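Local coordinates for protein prenylcyclase (Actinoplanes teichomyceticus, PDB 6IJ1) that probably transfers or cyclises prenyl groups, acting as a prenyltransferase or prenyl cyclase of the terpene cyclase type, at residues P171-V176 / A210-T215; V160-A165 / N178-A183; S12-G17 / V53-E58. One frame throughout, in Å; residues are numbered along the deposited sequence.

Overall arrangement
From the N terminus, interaction 3 comes first: helix 10-23 meets the turn between helices 42-52 and 58-71, closing a loop of 35 residues. Interaction 2 opens next at helix 158-164 and closes a short loop on helix 173-182. Interaction 1 opens within that loop, at the start of helix 173-182, and closes beyond it at the turn before helix 216-229, so the two cross along the chain. They also touch, chiefly where Arg173 NE reaches Ala165 O. Together they join three successive helices, 158-164, 173-182 and 198-209. Interaction 3 lies apart, its centre about 29 Å from that of interaction 2.

Interaction 1: residues P171-V176 / A210-T215; sequences PRREHV and ATVPGT
Arg173, in the first turn of helix 173-182 just after the N-cap residue Arg172, reaches across to Thr211 and Val212, where the chain leaves helix 198-209 and enters a type II beta turn from Val212 to Thr215. Its CG lies anti to the backbone N (chi1 -171°) and the chain stays extended to NE, which carries the guanidinium to the far backbone. There NH2 donates to Thr211 OG1 at 2.6 Å, a short but bent bond with an N-H...O angle of 137°, the hydroxyl lying 17° out of the guanidinium plane. NH1 gives a hydrogen to a water 2.8 Å away; this water lies in plane at the edge of the group and donates in turn to Thr211 O. Val212 CG2 sits over the centre of one guanidinium face, 3.6 Å from Arg173 CZ. Edge bonds and methyl together restrain the group's rotation. NE is engaged by Ala165 O, and Thr211 OG1 is also bonded to Ser208 O. A leucine in place of Arg173 would probably leave the Ala165 carbonyl without this donor and the 211-212 backbone without its direct and water-bridged links to the helix. This is a surface contact of a largely helical chain: one arginine in the first turn of a helix ties Ala165, just after helix 158-164, to the residues following helix 198-209.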
ATOM      1  N   PRO A 171      -4.366  11.064 -14.406  1.00 19.65           N
ATOM      2  CA  PRO A 171      -5.458  11.464 -15.315  1.00 17.00           C
ATOM      3  C   PRO A 171      -6.828  11.292 -14.683  1.00 19.47           C
ATOM      4  O   PRO A 171      -7.069  10.419 -13.846  1.00 20.44           O
ATOM      5  CB  PRO A 171      -5.287  10.518 -16.515  1.00 20.34           C
ATOM      6  CG  PRO A 171      -3.851  10.149 -16.508  1.00 24.29           C
ATOM      7  CD  PRO A 171      -3.536   9.981 -14.984  1.00 22.18           C
ATOM      8  N   ARG A 172      -7.770  12.116 -15.109  1.00 21.25           N
ATOM      9  CA  ARG A 172      -9.151  11.980 -14.639  1.00 20.05           C
ATOM     10  C   ARG A 172      -9.242  12.023 -13.113  1.00 17.34           C
ATOM     11  O   ARG A 172     -10.079  11.347 -12.531  1.00 19.58           O
ATOM     12  CB  ARG A 172      -9.822  10.696 -15.163  1.00 20.65           C
ATOM     13  CG  ARG A 172      -9.765  10.610 -16.698  1.00 22.12           C
ATOM     14  CD  ARG A 172     -10.530   9.424 -17.255  1.00 28.85           C
ATOM     15  NE  ARG A 172     -11.953   9.600 -17.007  1.00 25.94           N
ATOM     16  CZ  ARG A 172     -12.844   8.623 -17.126  1.00 26.38           C
ATOM     17  NH1 ARG A 172     -14.128   8.879 -16.889  1.00 35.19           N
ATOM     18  NH2 ARG A 172     -12.434   7.394 -17.457  1.00 27.97           N
ATOM     19  N   ARG A 173      -8.396  12.834 -12.503  1.00 18.25           N
ATOM     20  CA  ARG A 173      -8.247  12.741 -11.047  1.00 17.06           C
ATOM     21  C   ARG A 173      -9.519  13.146 -10.333  1.00 18.77           C
ATOM     22  O   ARG A 173      -9.892  12.540  -9.317  1.00 18.40           O
ATOM     23  CB  ARG A 173      -7.060  13.548 -10.573  1.00 21.16           C
ATOM     24  CG  ARG A 173      -6.747  13.298  -9.081  1.00 17.63           C
ATOM     25  CD  ARG A 173      -5.496  14.005  -8.697  1.00 16.96           C
ATOM     26  NE  ARG A 173      -5.131  13.656  -7.332  1.00 17.41           N
ATOM     27  CZ  ARG A 173      -4.467  14.420  -6.498  1.00 17.86           C
ATOM     28  NH1 ARG A 173      -4.109  15.695  -6.841  1.00 20.32           N
ATOM     29  NH2 ARG A 173      -4.130  13.967  -5.299  1.00 19.66           N
ATOM     30  N   GLU A 174     -10.235  14.158 -10.830  1.00 18.85           N
ATOM     31  CA  GLU A 174     -11.465  14.520 -10.150  1.00 17.04           C
ATOM     32  C   GLU A 174     -12.480  13.387 -10.165  1.00 19.12           C
ATOM     33  O   GLU A 174     -13.178  13.140  -9.167  1.00 19.17           O
ATOM     34  CB  GLU A 174     -12.042  15.791 -10.813  1.00 23.36           C
ATOM     35  CG  GLU A 174     -13.505  16.075 -10.531  1.00 45.77           C
ATOM     36  CD  GLU A 174     -13.987  17.311 -11.271  1.00 67.05           C
ATOM     37  OE1 GLU A 174     -13.199  18.262 -11.349  1.00 63.74           O
ATOM     38  OE2 GLU A 174     -15.146  17.359 -11.803  1.00 60.37           O
ATOM     39  N   HIS A 175     -12.624  12.726 -11.311  1.00 19.05           N
ATOM     40  CA  HIS A 175     -13.497  11.583 -11.461  1.00 18.71           C
ATOM     41  C   HIS A 175     -13.120  10.475 -10.465  1.00 18.49           C
ATOM     42  O   HIS A 175     -13.994   9.869  -9.836  1.00 18.91           O
ATOM     43  CB  HIS A 175     -13.383  11.116 -12.914  1.00 20.11           C
ATOM     44  CG  HIS A 175     -14.109   9.858 -13.225  1.00 21.16           C
ATOM     45  ND1 HIS A 175     -15.484   9.789 -13.222  1.00 25.79           N
ATOM     46  CD2 HIS A 175     -13.668   8.631 -13.608  1.00 21.59           C
ATOM     47  CE1 HIS A 175     -15.861   8.573 -13.578  1.00 28.24           C
ATOM     48  NE2 HIS A 175     -14.782   7.849 -13.804  1.00 24.41           N
ATOM     49  N   VAL A 176     -11.823  10.220 -10.333  1.00 17.61           N
ATOM     50  CA  VAL A 176     -11.342   9.160  -9.440  1.00 17.77           C
ATOM     51  C   VAL A 176     -11.569   9.544  -7.983  1.00 18.47           C
ATOM     52  O   VAL A 176     -12.032   8.717  -7.177  1.00 17.99           O
ATOM     53  CB  VAL A 176      -9.866   8.871  -9.730  1.00 15.24           C
ATOM     54  CG1 VAL A 176      -9.303   7.866  -8.689  1.00 16.05           C
ATOM     55  CG2 VAL A 176      -9.682   8.245 -11.128  1.00 17.46           C
ATOM     56  N   ALA A 210      -5.847  14.237   1.224  1.00 20.02           N
ATOM     57  CA  ALA A 210      -5.399  15.467   1.898  1.00 19.53           C
ATOM     58  C   ALA A 210      -4.872  16.457   0.894  1.00 20.74           C
ATOM     59  O   ALA A 210      -4.753  17.632   1.201  1.00 23.53           O
ATOM     60  CB  ALA A 210      -4.331  15.130   2.915  1.00 23.89           C
ATOM     61  N   THR A 211      -4.654  15.991  -0.330  1.00 23.36           N
ATOM     62  CA  THR A 211      -3.994  16.760  -1.346  1.00 27.87           C
ATOM     63  C   THR A 211      -5.012  17.387  -2.308  1.00 28.94           C
ATOM     64  O   THR A 211      -4.615  18.036  -3.294  1.00 26.84           O
ATOM     65  CB  THR A 211      -2.953  15.844  -2.051  1.00 27.35           C
ATOM     66  OG1 THR A 211      -3.605  14.903  -2.890  1.00 26.21           O
ATOM     67  CG2 THR A 211      -2.120  14.967  -1.062  1.00 27.39           C
ATOM     68  N   VAL A 212      -6.314  17.290  -1.984  1.00 24.19           N
ATOM     69  CA  VAL A 212      -7.460  17.734  -2.797  1.00 21.83           C
ATOM     70  C   VAL A 212      -8.538  18.483  -2.018  1.00 27.17           C
ATOM     71  O   VAL A 212      -8.954  18.062  -0.931  1.00 24.17           O
ATOM     72  CB  VAL A 212      -8.075  16.491  -3.479  1.00 28.35           C
ATOM     73  CG1 VAL A 212      -9.431  16.783  -4.059  1.00 34.11           C
ATOM     74  CG2 VAL A 212      -7.095  15.986  -4.556  1.00 32.33           C
ATOM     75  N   PRO A 213      -9.074  19.595  -2.527  1.00 24.12           N
ATOM     76  CA  PRO A 213     -10.106  20.305  -1.776  1.00 25.06           C
ATOM     77  C   PRO A 213     -11.423  19.543  -1.792  1.00 24.30           C
ATOM     78  O   PRO A 213     -11.678  18.660  -2.621  1.00 31.19           O
ATOM     79  CB  PRO A 213     -10.238  21.649  -2.515  1.00 28.59           C
ATOM     80  CG  PRO A 213      -8.922  21.766  -3.283  1.00 32.71           C
ATOM     81  CD  PRO A 213      -8.639  20.356  -3.710  1.00 35.09           C
ATOM     82  N   GLY A 214     -12.243  19.832  -0.775  1.00 22.47           N
ATOM     83  CA  GLY A 214     -13.525  19.173  -0.700  1.00 22.02           C
ATOM     84  C   GLY A 214     -13.551  17.816   0.000  1.00 21.03           C
ATOM     85  O   GLY A 214     -14.626  17.189   0.095  1.00 25.28           O
ATOM     86  N   THR A 215     -12.435  17.370   0.545  1.00 20.66           N
ATOM     87  CA  THR A 215     -12.368  16.046   1.141  1.00 17.36           C
ATOM     88  C   THR A 215     -12.224  16.100   2.643  1.00 21.03           C
ATOM     89  O   THR A 215     -12.090  15.043   3.296  1.00 17.17           O
ATOM     90  CB  THR A 215     -11.191  15.252   0.542  1.00 18.17           C
ATOM     91  OG1 THR A 215      -9.971  15.839   1.014  1.00 21.90           O
ATOM     92  CG2 THR A 215     -11.242  15.205  -0.973  1.00 21.77           C
TER
HETATM   93  O   HOH W   1      -2.309  17.117  -5.287  1.00 27.94           O

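Interaction 2: residues V160-A165 / N178-A183; sequences VTAAVA and NGLLRA
Leu180 of helix 173-182 carries this buried contact, directing its side chain at Thr161, Ala162 and Ala165 of helix 158-164. Its CB starts beside the methyl of Thr161, with CG2 4.0 Å away, and the two side chains run past each other in opposite directions. CG stands anti to the backbone N (chi1 179°), which sends the fork straight on toward the neighbouring helix. At the fork both methyls come down on Ala162 CA, CD1 and CD2 of Leu180 each 3.9 Å away; CD1 also nears Ala162 CB and the methyl of Thr161, while CD2 meets Ala165, 3.9 Å from its CB. Ala162, with no atoms beyond CB, lets the leucine methyls approach its backbone, whereas Ala165 offers its methyl. Thr161 contributes its methyl here; its hydroxyl is hydrogen-bonded to His157 O, just before the helix, and to Val129 N of an earlier part of the chain. No hydrogen bond crosses the pair, and Thr161 CA and Leu180 CA make the closest CA approach, 6.5 Å. Helix 198-209 packs against both partners, with Ala205 on Ala162 and Leu209 on Leu180, while Leu128 in a loop touches Thr161 and helix 91-104 lies against Val160 and Ala163.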
ATOM      1  N   VAL A 160      -6.666   0.124  -4.247  1.00 14.31           N
ATOM      2  CA  VAL A 160      -5.828   0.649  -5.327  1.00 12.23           C
ATOM      3  C   VAL A 160      -6.257   2.063  -5.645  1.00 13.63           C
ATOM      4  O   VAL A 160      -5.413   2.948  -5.843  1.00 14.36           O
ATOM      5  CB  VAL A 160      -5.965  -0.282  -6.539  1.00 12.52           C
ATOM      6  CG1 VAL A 160      -5.204   0.301  -7.730  1.00 15.43           C
ATOM      7  CG2 VAL A 160      -5.442  -1.713  -6.152  1.00 13.81           C
ATOM      8  N   THR A 161      -7.575   2.297  -5.678  1.00 13.78           N
ATOM      9  CA  THR A 161      -8.065   3.662  -5.929  1.00 13.79           C
ATOM     10  C   THR A 161      -7.558   4.598  -4.855  1.00 14.59           C
ATOM     11  O   THR A 161      -7.113   5.724  -5.150  1.00 14.52           O
ATOM     12  CB  THR A 161      -9.575   3.663  -5.940  1.00 13.66           C
ATOM     13  OG1 THR A 161     -10.055   2.695  -6.865  1.00 14.61           O
ATOM     14  CG2 THR A 161     -10.147   5.048  -6.315  1.00 14.85           C
ATOM     15  N   ALA A 162      -7.601   4.156  -3.593  1.00 13.36           N
ATOM     16  CA  ALA A 162      -7.136   5.004  -2.495  1.00 14.49           C
ATOM     17  C   ALA A 162      -5.689   5.404  -2.668  1.00 14.17           C
ATOM     18  O   ALA A 162      -5.332   6.538  -2.358  1.00 15.55           O
ATOM     19  CB  ALA A 162      -7.328   4.246  -1.159  1.00 14.39           C
ATOM     20  N   ALA A 163      -4.839   4.499  -3.151  1.00 13.45           N
ATOM     21  CA  ALA A 163      -3.426   4.813  -3.372  1.00 11.13           C
ATOM     22  C   ALA A 163      -3.253   5.748  -4.551  1.00 14.33           C
ATOM     23  O   ALA A 163      -2.600   6.805  -4.411  1.00 15.30           O
ATOM     24  CB  ALA A 163      -2.648   3.502  -3.622  1.00 14.31           C
ATOM     25  N   VAL A 164      -3.760   5.357  -5.728  1.00 14.26           N
ATOM     26  CA  VAL A 164      -3.405   6.166  -6.911  1.00 14.16           C
ATOM     27  C   VAL A 164      -4.061   7.550  -6.923  1.00 15.90           C
ATOM     28  O   VAL A 164      -3.542   8.447  -7.596  1.00 15.16           O
ATOM     29  CB  VAL A 164      -3.701   5.424  -8.208  1.00 16.00           C
ATOM     30  CG1 VAL A 164      -2.895   4.069  -8.251  1.00 16.32           C
ATOM     31  CG2 VAL A 164      -5.156   5.217  -8.463  1.00 18.84           C
ATOM     32  N   ALA A 165      -5.166   7.734  -6.192  1.00 13.36           N
ATOM     33  CA  ALA A 165      -5.817   9.044  -6.113  1.00 13.88           C
ATOM     34  C   ALA A 165      -4.890  10.070  -5.537  1.00 16.09           C
ATOM     35  O   ALA A 165      -5.143  11.275  -5.707  1.00 16.70           O
ATOM     36  CB  ALA A 165      -7.049   8.967  -5.220  1.00 15.79           C
ATOM     37  N   ASN A 178     -13.902  11.492  -6.860  1.00 17.69           N
ATOM     38  CA  ASN A 178     -15.332  11.368  -6.581  1.00 21.90           C
ATOM     39  C   ASN A 178     -15.726   9.927  -6.335  1.00 17.18           C
ATOM     40  O   ASN A 178     -16.511   9.653  -5.420  1.00 19.40           O
ATOM     41  CB  ASN A 178     -16.180  11.969  -7.723  1.00 19.41           C
ATOM     42  CG  ASN A 178     -16.145  13.476  -7.673  1.00 29.13           C
ATOM     43  OD1 ASN A 178     -15.881  14.037  -6.610  1.00 34.11           O
ATOM     44  ND2 ASN A 178     -16.390  14.131  -8.795  1.00 34.88           N
ATOM     45  N   GLY A 179     -15.139   8.998  -7.103  1.00 17.52           N
ATOM     46  CA  GLY A 179     -15.453   7.594  -6.931  1.00 18.04           C
ATOM     47  C   GLY A 179     -14.932   7.098  -5.594  1.00 17.87           C
ATOM     48  O   GLY A 179     -15.627   6.350  -4.889  1.00 18.30           O
ATOM     49  N   LEU A 180     -13.745   7.551  -5.216  1.00 16.53           N
ATOM     50  CA  LEU A 180     -13.192   7.163  -3.911  1.00 15.37           C
ATOM     51  C   LEU A 180     -14.071   7.670  -2.779  1.00 17.15           C
ATOM     52  O   LEU A 180     -14.436   6.906  -1.863  1.00 16.37           O
ATOM     53  CB  LEU A 180     -11.777   7.696  -3.781  1.00 16.27           C
ATOM     54  CG  LEU A 180     -11.042   7.401  -2.475  1.00 14.96           C
ATOM     55  CD1 LEU A 180     -10.916   5.821  -2.263  1.00 15.74           C
ATOM     56  CD2 LEU A 180      -9.662   8.007  -2.465  1.00 15.59           C
ATOM     57  N   LEU A 181     -14.500   8.943  -2.852  1.00 16.40           N
ATOM     58  CA  LEU A 181     -15.363   9.487  -1.806  1.00 16.40           C
ATOM     59  C   LEU A 181     -16.673   8.718  -1.703  1.00 15.73           C
ATOM     60  O   LEU A 181     -17.133   8.452  -0.587  1.00 18.22           O
ATOM     61  CB  LEU A 181     -15.662  10.966  -2.094  1.00 15.85           C
ATOM     62  CG  LEU A 181     -14.429  11.850  -1.913  1.00 17.30           C
ATOM     63  CD1 LEU A 181     -14.795  13.271  -2.430  1.00 21.26           C
ATOM     64  CD2 LEU A 181     -13.985  11.996  -0.441  1.00 18.93           C
ATOM     65  N   ARG A 182     -17.259   8.297  -2.852  1.00 15.94           N
ATOM     66  CA  ARG A 182     -18.513   7.562  -2.792  1.00 18.93           C
ATOM     67  C   ARG A 182     -18.336   6.167  -2.175  1.00 17.31           C
ATOM     68  O   ARG A 182     -19.308   5.582  -1.660  1.00 21.56           O
ATOM     69  CB  ARG A 182     -19.117   7.407  -4.196  1.00 24.27           C
ATOM     70  CG  ARG A 182     -19.850   8.686  -4.651  1.00 30.07           C
ATOM     71  CD  ARG A 182     -20.645   8.418  -5.951  1.00 37.81           C
ATOM     72  NE  ARG A 182     -19.748   8.103  -7.054  1.00 39.64           N
ATOM     73  CZ  ARG A 182     -19.187   9.018  -7.844  1.00 33.48           C
ATOM     74  NH1 ARG A 182     -19.454  10.308  -7.676  1.00 37.87           N
ATOM     75  NH2 ARG A 182     -18.370   8.636  -8.815  1.00 37.14           N
ATOM     76  N   ALA A 183     -17.107   5.632  -2.160  1.00 16.88           N
ATOM     77  CA  ALA A 183     -16.883   4.311  -1.587  1.00 16.00           C
ATOM     78  C   ALA A 183     -16.668   4.328  -0.065  1.00 15.34           C
ATOM     79  O   ALA A 183     -16.539   3.246   0.551  1.00 17.03           O
ATOM     80  CB  ALA A 183     -15.684   3.682  -2.292  1.00 16.35           C
TER

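Interaction 3: residues S12-G17 / V53-E58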
ATOM      1  N   SER A  12      15.097   6.915  17.570  1.00 29.66           N
ATOM      2  CA  SER A  12      15.926   5.720  17.571  1.00 27.22           C
ATOM      3  C   SER A  12      15.225   4.576  16.833  1.00 20.25           C
ATOM      4  O   SER A  12      15.873   3.828  16.104  1.00 22.69           O
ATOM      5  CB  SER A  12      16.244   5.298  18.994  1.00 30.19           C
ATOM      6  OG  SER A  12      17.141   4.183  18.964  1.00 43.93           O
ATOM      7  N   ALA A  13      13.935   4.397  17.075  1.00 25.01           N
ATOM      8  CA  ALA A  13      13.212   3.359  16.348  1.00 20.03           C
ATOM      9  C   ALA A  13      13.320   3.564  14.860  1.00 19.39           C
ATOM     10  O   ALA A  13      13.523   2.607  14.106  1.00 18.50           O
ATOM     11  CB  ALA A  13      11.754   3.341  16.778  1.00 20.66           C
ATOM     12  N   VAL A  14      13.155   4.809  14.388  1.00 20.17           N
ATOM     13  CA  VAL A  14      13.241   5.060  12.950  1.00 18.32           C
ATOM     14  C   VAL A  14      14.626   4.718  12.434  1.00 16.79           C
ATOM     15  O   VAL A  14      14.778   4.094  11.381  1.00 20.09           O
ATOM     16  CB  VAL A  14      12.838   6.516  12.644  1.00 20.05           C
ATOM     17  CG1 VAL A  14      13.163   6.908  11.210  1.00 20.56           C
ATOM     18  CG2 VAL A  14      11.360   6.692  12.866  1.00 23.02           C
ATOM     19  N   ARG A  15      15.668   5.201  13.126  1.00 19.21           N
ATOM     20  CA  ARG A  15      17.023   4.874  12.720  1.00 19.75           C
ATOM     21  C   ARG A  15      17.258   3.366  12.622  1.00 18.39           C
ATOM     22  O   ARG A  15      17.791   2.883  11.628  1.00 20.30           O
ATOM     23  CB  ARG A  15      18.031   5.512  13.684  1.00 22.60           C
ATOM     24  CG  ARG A  15      19.486   5.294  13.236  1.00 34.70           C
ATOM     25  CD  ARG A  15      20.497   5.756  14.310  1.00 44.30           C
ATOM     26  NE  ARG A  15      19.947   6.874  15.083  1.00 63.42           N
ATOM     27  CZ  ARG A  15      19.528   6.770  16.349  1.00 61.13           C
ATOM     28  NH1 ARG A  15      19.598   5.592  16.972  1.00 62.52           N
ATOM     29  NH2 ARG A  15      19.021   7.826  16.985  1.00 47.36           N
ATOM     30  N   ARG A  16      16.790   2.613  13.632  1.00 17.82           N
ATOM     31  CA  ARG A  16      17.010   1.164  13.601  1.00 17.88           C
ATOM     32  C   ARG A  16      16.202   0.474  12.486  1.00 19.05           C
ATOM     33  O   ARG A  16      16.663  -0.506  11.898  1.00 17.56           O
ATOM     34  CB  ARG A  16      16.635   0.560  14.942  1.00 16.99           C
ATOM     35  CG  ARG A  16      17.690   0.871  16.048  1.00 19.86           C
ATOM     36  CD  ARG A  16      17.093   0.569  17.440  1.00 24.96           C
ATOM     37  NE  ARG A  16      16.688  -0.821  17.458  1.00 26.22           N
ATOM     38  CZ  ARG A  16      15.758  -1.320  18.259  1.00 28.72           C
ATOM     39  NH1 ARG A  16      15.143  -0.574  19.174  1.00 30.59           N
ATOM     40  NH2 ARG A  16      15.437  -2.599  18.158  1.00 31.41           N
ATOM     41  N   GLY A  17      15.023   1.007  12.164  1.00 18.70           N
ATOM     42  CA  GLY A  17      14.249   0.466  11.062  1.00 18.00           C
ATOM     43  C   GLY A  17      14.885   0.763   9.719  1.00 16.08           C
ATOM     44  O   GLY A  17      14.885  -0.068   8.802  1.00 15.97           O
ATOM     45  N   VAL A  53      12.675   7.784   1.147  1.00 17.49           N
ATOM     46  CA  VAL A  53      13.043   9.138   0.704  1.00 19.05           C
ATOM     47  C   VAL A  53      12.375  10.219   1.542  1.00 22.61           C
ATOM     48  O   VAL A  53      12.756  11.396   1.432  1.00 23.35           O
ATOM     49  CB  VAL A  53      12.742   9.386  -0.805  1.00 17.58           C
ATOM     50  CG1 VAL A  53      13.530   8.455  -1.726  1.00 19.56           C
ATOM     51  CG2 VAL A  53      11.238   9.346  -1.144  1.00 18.66           C
ATOM     52  N   GLN A  54      11.430   9.879   2.419  1.00 18.78           N
ATOM     53  CA  GLN A  54      10.764  10.832   3.300  1.00 20.27           C
ATOM     54  C   GLN A  54      11.366  10.897   4.703  1.00 25.52           C
ATOM     55  O   GLN A  54      10.884  11.692   5.526  1.00 29.15           O
ATOM     56  CB  GLN A  54       9.293  10.477   3.427  1.00 21.42           C
ATOM     57  CG  GLN A  54       8.555  10.501   2.116  1.00 18.99           C
ATOM     58  CD  GLN A  54       7.127  10.017   2.313  1.00 24.82           C
ATOM     59  OE1 GLN A  54       6.341  10.628   3.066  1.00 26.20           O
ATOM     60  NE2 GLN A  54       6.805   8.855   1.723  1.00 21.20           N
ATOM     61  N   LEU A  55      12.367  10.076   5.017  1.00 23.47           N
ATOM     62  CA  LEU A  55      12.955   9.998   6.344  1.00 26.36           C
ATOM     63  C   LEU A  55      14.184  10.887   6.411  1.00 26.08           C
ATOM     64  O   LEU A  55      14.894  11.053   5.421  1.00 26.81           O
ATOM     65  CB  LEU A  55      13.345   8.560   6.678  1.00 23.70           C
ATOM     66  CG  LEU A  55      12.104   7.645   6.675  1.00 21.15           C
ATOM     67  CD1 LEU A  55      12.521   6.221   7.020  1.00 22.79           C
ATOM     68  CD2 LEU A  55      11.024   8.141   7.628  1.00 23.06           C
ATOM     69  N   PRO A  56      14.475  11.433   7.592  1.00 29.18           N
ATOM     70  CA  PRO A  56      15.608  12.369   7.724  1.00 35.01           C
ATOM     71  C   PRO A  56      16.930  11.645   7.968  1.00 30.36           C
ATOM     72  O   PRO A  56      17.575  11.773   9.030  1.00 36.76           O
ATOM     73  CB  PRO A  56      15.172  13.229   8.914  1.00 33.82           C
ATOM     74  CG  PRO A  56      14.452  12.235   9.826  1.00 33.75           C
ATOM     75  CD  PRO A  56      13.687  11.323   8.835  1.00 30.97           C
ATOM     76  N   HIS A  57      17.365  10.874   6.972  1.00 25.69           N
ATOM     77  CA  HIS A  57      18.585  10.086   7.073  1.00 26.72           C
ATOM     78  C   HIS A  57      19.201  10.054   5.686  1.00 28.31           C
ATOM     79  O   HIS A  57      18.565   9.623   4.724  1.00 25.95           O
ATOM     80  CB  HIS A  57      18.287   8.659   7.630  1.00 28.09           C
ATOM     81  CG  HIS A  57      17.827   8.658   9.068  1.00 36.28           C
ATOM     82  ND1 HIS A  57      18.684   8.862  10.134  1.00 41.78           N
ATOM     83  CD2 HIS A  57      16.588   8.523   9.610  1.00 38.92           C
ATOM     84  CE1 HIS A  57      18.001   8.826  11.266  1.00 39.73           C
ATOM     85  NE2 HIS A  57      16.726   8.628  10.978  1.00 35.26           N
ATOM     86  N   GLU A  58      20.427  10.559   5.547  1.00 27.00           N
ATOM     87  CA  GLU A  58      20.964  10.716   4.208  1.00 25.96           C
ATOM     88  C   GLU A  58      21.092   9.377   3.482  1.00 25.84           C
ATOM     89  O   GLU A  58      20.864   9.298   2.262  1.00 26.50           O
ATOM     90  CB  GLU A  58      22.310  11.465   4.261  1.00 36.51           C
ATOM     91  CG  GLU A  58      23.402  10.779   5.050  1.00 57.58           C
ATOM     92  CD  GLU A  58      24.717  11.582   5.101  1.00 78.88           C
ATOM     93  OE1 GLU A  58      24.829  12.626   4.403  1.00 70.03           O
ATOM     94  OE2 GLU A  58      25.634  11.158   5.850  1.00 79.14           O
TER
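Val14 and His57 meet because both first torsions point their groups across the gap: CG1 of Val14 stands anti to its backbone N (chi1 169°), and the His57 ring is swung anti to the carbonyl carbon (chi1 -67°). CG1 arrives at the edge of the imidazole, near its plane, 4.0 Å from His57 NE2 and almost as close to CD2. Farther along the ring, His57 CE1 lies 4.1 Å from Arg15 CB, so the ring's outer end spans two successive residues of helix 10-23. The same Val14 methyl touches Leu55 CD1 at 4.3 Å, a looser apolar contact. The link is by van der Waals contact, without a hydrogen bond between the segments; Arg15 touches with its CB, while its NE stays 5.5 Å from His57 ND1. Pro56, at the centre of an inverse gamma turn, separates Leu55 from His57, whose backbone N gives a weak bond to Leu55 O, and both flanking side chains face the helix. As His57 is the N-cap of helix 58-71, the contact joins helix 10-23 to that helix start and to the turn after helix 42-52. The C-terminal helix 327-341 adjoins both sides, with Leu337 against Ala13 and Val14, and Arg338 against Leu55 and Pro56.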